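Local coordinates for pyrroline-5-carboxylate reductase catalytic N-terminal domain-containing protein (Sinorhizobium meliloti, PDB 4HUJ) that is of uncharacterised function but probably binds a dinucleotide such as NAD(P)+ through a Rossmann-type domain and acts as an oxidoreductase, at residues Val144-Leu156 / Ser202-Asn216. Residues are numbered along the deposited sequence; the frame is centred on the assembly and turned at random.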
loop_
_atom_site.group_PDB
_atom_site.type_symbol
_atom_site.label_atom_id
_atom_site.label_comp_id
_atom_site.label_asym_id
_atom_site.label_seq_id
_atom_site.Cartn_x
_atom_site.Cartn_y
_atom_site.Cartn_z
ATOM N N VAL A 144 5.179 7.305 7.430
ATOM C CA VAL A 144 4.589 5.992 7.148
ATOM C C VAL A 144 3.097 5.965 7.466
ATOM O O VAL A 144 2.668 6.444 8.515
ATOM C CB VAL A 144 5.328 4.855 7.908
ATOM C CG1 VAL A 144 4.636 3.494 7.703
ATOM C CG2 VAL A 144 6.787 4.777 7.451
ATOM N N VAL A 145 2.317 5.423 6.532
ATOM C CA VAL A 145 0.883 5.192 6.730
ATOM C C VAL A 145 0.647 3.693 6.581
ATOM O O VAL A 145 1.164 3.084 5.651
ATOM C CB VAL A 145 0.037 5.962 5.689
ATOM C CG1 VAL A 145 -1.458 5.625 5.815
ATOM C CG2 VAL A 145 0.252 7.460 5.820
ATOM N N LYS A 146 -0.129 3.109 7.495
ATOM C CA LYS A 146 -0.521 1.699 7.397
ATOM C C LYS A 146 -1.867 1.634 6.679
ATOM O O LYS A 146 -2.862 2.159 7.173
ATOM C CB LYS A 146 -0.627 1.078 8.801
ATOM C CG LYS A 146 -0.878 -0.435 8.810
ATOM C CD LYS A 146 -1.025 -0.950 10.234
ATOM C CE LYS A 146 -1.234 -2.462 10.259
ATOM N NZ LYS A 146 0.023 -3.160 9.848
ATOM N N ALA A 147 -1.885 1.010 5.499
ATOM C CA ALA A 147 -3.099 0.905 4.687
ATOM C C ALA A 147 -2.945 -0.137 3.588
ATOM O O ALA A 147 -1.835 -0.438 3.175
ATOM C CB ALA A 147 -3.456 2.270 4.077
ATOM N N PHE A 148 -4.084 -0.648 3.108
ATOM C CA PHE A 148 -4.167 -1.662 2.040
ATOM C C PHE A 148 -3.770 -3.059 2.521
ATOM O O PHE A 148 -3.634 -3.972 1.707
ATOM C CB PHE A 148 -3.330 -1.304 0.790
ATOM C CG PHE A 148 -3.701 0.005 0.135
ATOM C CD1 PHE A 148 -4.896 0.146 -0.565
ATOM C CD2 PHE A 148 -2.815 1.078 0.171
ATOM C CE1 PHE A 148 -5.222 1.357 -1.188
ATOM C CE2 PHE A 148 -3.130 2.292 -0.448
ATOM C CZ PHE A 148 -4.335 2.426 -1.134
ATOM N N ASN A 149 -3.579 -3.227 3.830
ATOM C CA ASN A 149 -3.231 -4.540 4.383
ATOM C C ASN A 149 -4.458 -5.347 4.817
ATOM O O ASN A 149 -4.348 -6.513 5.190
ATOM C CB ASN A 149 -2.310 -4.367 5.594
ATOM C CG ASN A 149 -3.052 -3.837 6.809
ATOM O OD1 ASN A 149 -3.534 -2.707 6.803
ATOM N ND2 ASN A 149 -3.162 -4.660 7.851
ATOM N N THR A 150 -5.630 -4.720 4.771
ATOM C CA THR A 150 -6.796 -5.273 5.448
ATOM C C THR A 150 -7.653 -6.187 4.585
ATOM O O THR A 150 -8.389 -7.020 5.113
ATOM C CB THR A 150 -7.677 -4.157 6.009
ATOM O OG1 THR A 150 -7.870 -3.171 4.987
ATOM C CG2 THR A 150 -6.991 -3.508 7.215
ATOM N N LEU A 151 -7.579 -6.026 3.271
ATOM C CA LEU A 151 -8.458 -6.779 2.394
ATOM C C LEU A 151 -7.715 -7.813 1.559
ATOM O O LEU A 151 -6.608 -7.551 1.090
ATOM C CB LEU A 151 -9.240 -5.827 1.483
ATOM C CG LEU A 151 -10.169 -4.818 2.165
ATOM C CD1 LEU A 151 -10.875 -3.999 1.108
ATOM C CD2 LEU A 151 -11.180 -5.520 3.076
ATOM N N PRO A 152 -8.341 -8.989 1.358
ATOM C CA PRO A 152 -7.842 -9.937 0.380
ATOM C C PRO A 152 -7.779 -9.275 -0.994
ATOM O O PRO A 152 -8.625 -8.440 -1.310
ATOM C CB PRO A 152 -8.916 -11.036 0.365
ATOM C CG PRO A 152 -9.667 -10.871 1.619
ATOM C CD PRO A 152 -9.608 -9.431 1.969
ATOM N N ALA A 153 -6.788 -9.661 -1.794
ATOM C CA ALA A 153 -6.618 -9.133 -3.141
ATOM C C ALA A 153 -7.888 -9.224 -3.989
ATOM O O ALA A 153 -8.199 -8.296 -4.734
ATOM C CB ALA A 153 -5.457 -9.821 -3.828
ATOM N N ALA A 154 -8.633 -10.323 -3.863
ATOM C CA ALA A 154 -9.847 -10.506 -4.668
ATOM C C ALA A 154 -10.918 -9.469 -4.325
ATOM O O ALA A 154 -11.703 -9.068 -5.191
ATOM C CB ALA A 154 -10.396 -11.921 -4.510
ATOM N N VAL A 155 -10.935 -9.032 -3.064
ATOM C CA VAL A 155 -11.855 -7.983 -2.625
ATOM C C VAL A 155 -11.338 -6.615 -3.089
ATOM O O VAL A 155 -12.099 -5.826 -3.648
ATOM C CB VAL A 155 -12.088 -8.003 -1.088
ATOM C CG1 VAL A 155 -13.056 -6.893 -0.663
ATOM C CG2 VAL A 155 -12.629 -9.357 -0.641
ATOM N N LEU A 156 -10.050 -6.349 -2.861
ATOM C CA LEU A 156 -9.430 -5.086 -3.264
ATOM C C LEU A 156 -9.546 -4.839 -4.776
ATOM O O LEU A 156 -9.751 -3.706 -5.204
ATOM C CB LEU A 156 -7.955 -5.039 -2.840
ATOM C CG LEU A 156 -7.252 -3.681 -2.947
ATOM C CD1 LEU A 156 -7.717 -2.752 -1.836
ATOM C CD2 LEU A 156 -5.750 -3.851 -2.896
ATOM N N SER A 202 -4.068 1.860 16.164
ATOM C CA SER A 202 -4.477 0.816 15.220
ATOM C C SER A 202 -3.839 -0.550 15.484
ATOM O O SER A 202 -4.293 -1.558 14.941
ATOM C CB SER A 202 -4.192 1.252 13.787
ATOM O OG SER A 202 -2.809 1.123 13.467
ATOM N N GLY A 203 -2.800 -0.587 16.315
ATOM C CA GLY A 203 -2.095 -1.837 16.628
ATOM C C GLY A 203 -2.988 -3.026 16.984
ATOM O O GLY A 203 -2.891 -4.084 16.357
ATOM N N PRO A 204 -3.859 -2.871 17.995
ATOM C CA PRO A 204 -4.700 -4.010 18.369
ATOM C C PRO A 204 -5.946 -4.210 17.502
ATOM O O PRO A 204 -6.756 -5.088 17.808
ATOM C CB PRO A 204 -5.098 -3.696 19.813
ATOM C CG PRO A 204 -5.011 -2.239 19.930
ATOM C CD PRO A 204 -3.992 -1.751 18.944
ATOM N N ILE A 205 -6.106 -3.433 16.429
ATOM C CA ILE A 205 -7.305 -3.591 15.584
ATOM C C ILE A 205 -7.047 -3.754 14.077
ATOM O O ILE A 205 -7.782 -4.478 13.416
ATOM C CB ILE A 205 -8.406 -2.509 15.825
ATOM C CG1 ILE A 205 -7.870 -1.113 15.547
ATOM C CG2 ILE A 205 -9.056 -2.625 17.263
ATOM C CD1 ILE A 205 -8.971 -0.055 15.460
ATOM N N GLN A 206 -6.009 -3.105 13.550
ATOM C CA GLN A 206 -5.728 -3.136 12.113
ATOM C C GLN A 206 -4.563 -4.062 11.728
ATOM O O GLN A 206 -4.352 -4.355 10.546
ATOM C CB GLN A 206 -5.453 -1.717 11.593
ATOM C CG GLN A 206 -5.525 -1.590 10.070
ATOM C CD GLN A 206 -4.955 -0.273 9.565
ATOM O OE1 GLN A 206 -4.976 0.744 10.271
ATOM N NE2 GLN A 206 -4.440 -0.287 8.341
ATOM N N GLN A 207 -3.786 -4.502 12.712
ATOM C CA GLN A 207 -2.680 -5.402 12.420
ATOM C C GLN A 207 -3.208 -6.807 12.154
ATOM O O GLN A 207 -4.244 -7.193 12.690
ATOM C CB GLN A 207 -1.686 -5.412 13.581
ATOM C CG GLN A 207 -0.324 -5.978 13.211
ATOM C CD GLN A 207 0.697 -5.764 14.307
ATOM O OE1 GLN A 207 0.816 -6.569 15.232
ATOM N NE2 GLN A 207 1.440 -4.679 14.210
ATOM N N PHE A 208 -2.492 -7.567 11.328
ATOM C CA PHE A 208 -2.844 -8.957 11.068
ATOM C C PHE A 208 -3.179 -9.690 12.371
ATOM O O PHE A 208 -2.474 -9.540 13.378
ATOM C CB PHE A 208 -1.703 -9.675 10.338
ATOM C CG PHE A 208 -2.028 -11.097 9.973
ATOM C CD1 PHE A 208 -2.791 -11.380 8.837
ATOM C CD2 PHE A 208 -1.590 -12.150 10.769
ATOM C CE1 PHE A 208 -3.105 -12.698 8.499
ATOM C CE2 PHE A 208 -1.898 -13.470 10.442
ATOM C CZ PHE A 208 -2.656 -13.744 9.306
ATOM N N GLY A 209 -4.274 -10.443 12.343
ATOM C CA GLY A 209 -4.736 -11.190 13.517
ATOM C C GLY A 209 -5.761 -10.445 14.354
ATOM O O GLY A 209 -6.332 -11.008 15.300
ATOM N N ARG A 210 -6.015 -9.190 13.999
ATOM C CA ARG A 210 -6.905 -8.327 14.786
ATOM C C ARG A 210 -8.243 -8.092 14.061
ATOM O O ARG A 210 -8.354 -8.384 12.864
ATOM C CB ARG A 210 -6.197 -7.011 15.135
ATOM C CG ARG A 210 -4.854 -7.172 15.879
ATOM C CD ARG A 210 -5.039 -7.939 17.173
ATOM N NE ARG A 210 -3.855 -7.850 18.020
ATOM C CZ ARG A 210 -3.840 -8.129 19.319
ATOM N NH1 ARG A 210 -4.949 -8.529 19.937
ATOM N NH2 ARG A 210 -2.712 -8.009 20.007
ATOM N N PRO A 211 -9.264 -7.566 14.776
ATOM C CA PRO A 211 -10.641 -7.606 14.263
ATOM C C PRO A 211 -10.948 -6.953 12.910
ATOM O O PRO A 211 -11.908 -7.373 12.248
ATOM C CB PRO A 211 -11.449 -6.930 15.374
ATOM C CG PRO A 211 -10.677 -7.238 16.614
ATOM C CD PRO A 211 -9.233 -7.134 16.190
ATOM N N LEU A 212 -10.185 -5.940 12.504
ATOM C CA LEU A 212 -10.523 -5.225 11.266
ATOM C C LEU A 212 -9.869 -5.798 10.017
ATOM O O LEU A 212 -10.185 -5.384 8.897
ATOM C CB LEU A 212 -10.245 -3.723 11.381
ATOM C CG LEU A 212 -11.032 -2.988 12.467
ATOM C CD1 LEU A 212 -10.762 -1.487 12.403
ATOM C CD2 LEU A 212 -12.541 -3.273 12.407
ATOM N N VAL A 213 -8.968 -6.754 10.202
ATOM C CA VAL A 213 -8.322 -7.418 9.067
ATOM C C VAL A 213 -9.269 -8.458 8.473
ATOM O O VAL A 213 -9.873 -9.253 9.204
ATOM C CB VAL A 213 -6.965 -8.044 9.463
ATOM C CG1 VAL A 213 -6.351 -8.810 8.296
ATOM C CG2 VAL A 213 -6.011 -6.963 9.929
ATOM N N ALA A 214 -9.405 -8.415 7.147
ATOM C CA ALA A 214 -10.238 -9.338 6.372
ATOM C C ALA A 214 -11.727 -9.146 6.643
ATOM O O ALA A 214 -12.532 -10.063 6.454
ATOM C CB ALA A 214 -9.808 -10.792 6.599
ATOM N N LEU A 215 -12.085 -7.945 7.084
ATOM C CA LEU A 215 -13.471 -7.618 7.370
ATOM C C LEU A 215 -14.001 -6.749 6.238
ATOM O O LEU A 215 -13.480 -5.657 5.990
ATOM C CB LEU A 215 -13.579 -6.903 8.723
ATOM C CG LEU A 215 -14.969 -6.528 9.254
ATOM C CD1 LEU A 215 -15.769 -7.771 9.629
ATOM C CD2 LEU A 215 -14.814 -5.617 10.466
ATOM N N ASN A 216 -15.017 -7.251 5.537
ATOM C CA ASN A 216 -15.613 -6.512 4.429
ATOM C C ASN A 216 -16.760 -5.628 4.893
ATOM O O ASN A 216 -17.830 -6.122 5.280
ATOM C CB ASN A 216 -16.099 -7.463 3.330
ATOM C CG ASN A 216 -14.984 -8.295 2.734
ATOM O OD1 ASN A 216 -13.819 -7.901 2.747
ATOM N ND2 ASN A 216 -15.345 -9.457 2.190
HETATM O O HOH W 1 -0.527 -6.056 9.804
#
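N149 and Q206 join the loop that leaves strand 143-147, in the sheet of a Rossmann-type fold, to helix 199-206: Q206 bonds the N149 side chain, and N149 in return bonds the Q206 backbone. The Q206 NE2 donates to N149 OD1 (3.0 Å), meeting the oxygen in its carbonyl plane, while N149 ND2 reaches the backbone O of Q206 (3.0 Å), nearly in line with that C=O. Asparagine suits this place because its short amide offers OD1 to the Q206 side chain and ND2 to the Q206 backbone; glutamine because its longer chain carries NE2 across to both N149 and K146. The two amide planes stand 35° apart. N149 turns its CG between its own N and carbonyl carbon (chi1 73°), which sets the amide facing the backbone O of Q206.

The second N-H of Q206 NE2 goes to K146 O, 3.1 Å away, straight at the hydrogen but from above the carbonyl plane. With S172 bonded to OE1, the amide is held at both its polar atoms, and its rotation is fixed. A leucine in place of Q206 would probably leave K146 O and N149 OD1 without this donor, and the N149 amide freer to turn.

Van der Waals contacts flank these bonds. The T150 methyl CG2 rests on Q206 CG at 3.7 Å, and the stem of K146 runs antiparallel past the Q206 side chain, its CG 3.6 Å from Q206 NE2. A long aliphatic chain suits this place, since it packs along the amide and still carries its charge on to T132 and to a water shared with F208 N. Farther along, V155 CG1 and L151 CD2 both touch N216 OD1.

One backbone bond ties the loops together: A214 N, within the type II turn from L212 to L215, donates to T150 O at 2.7 Å.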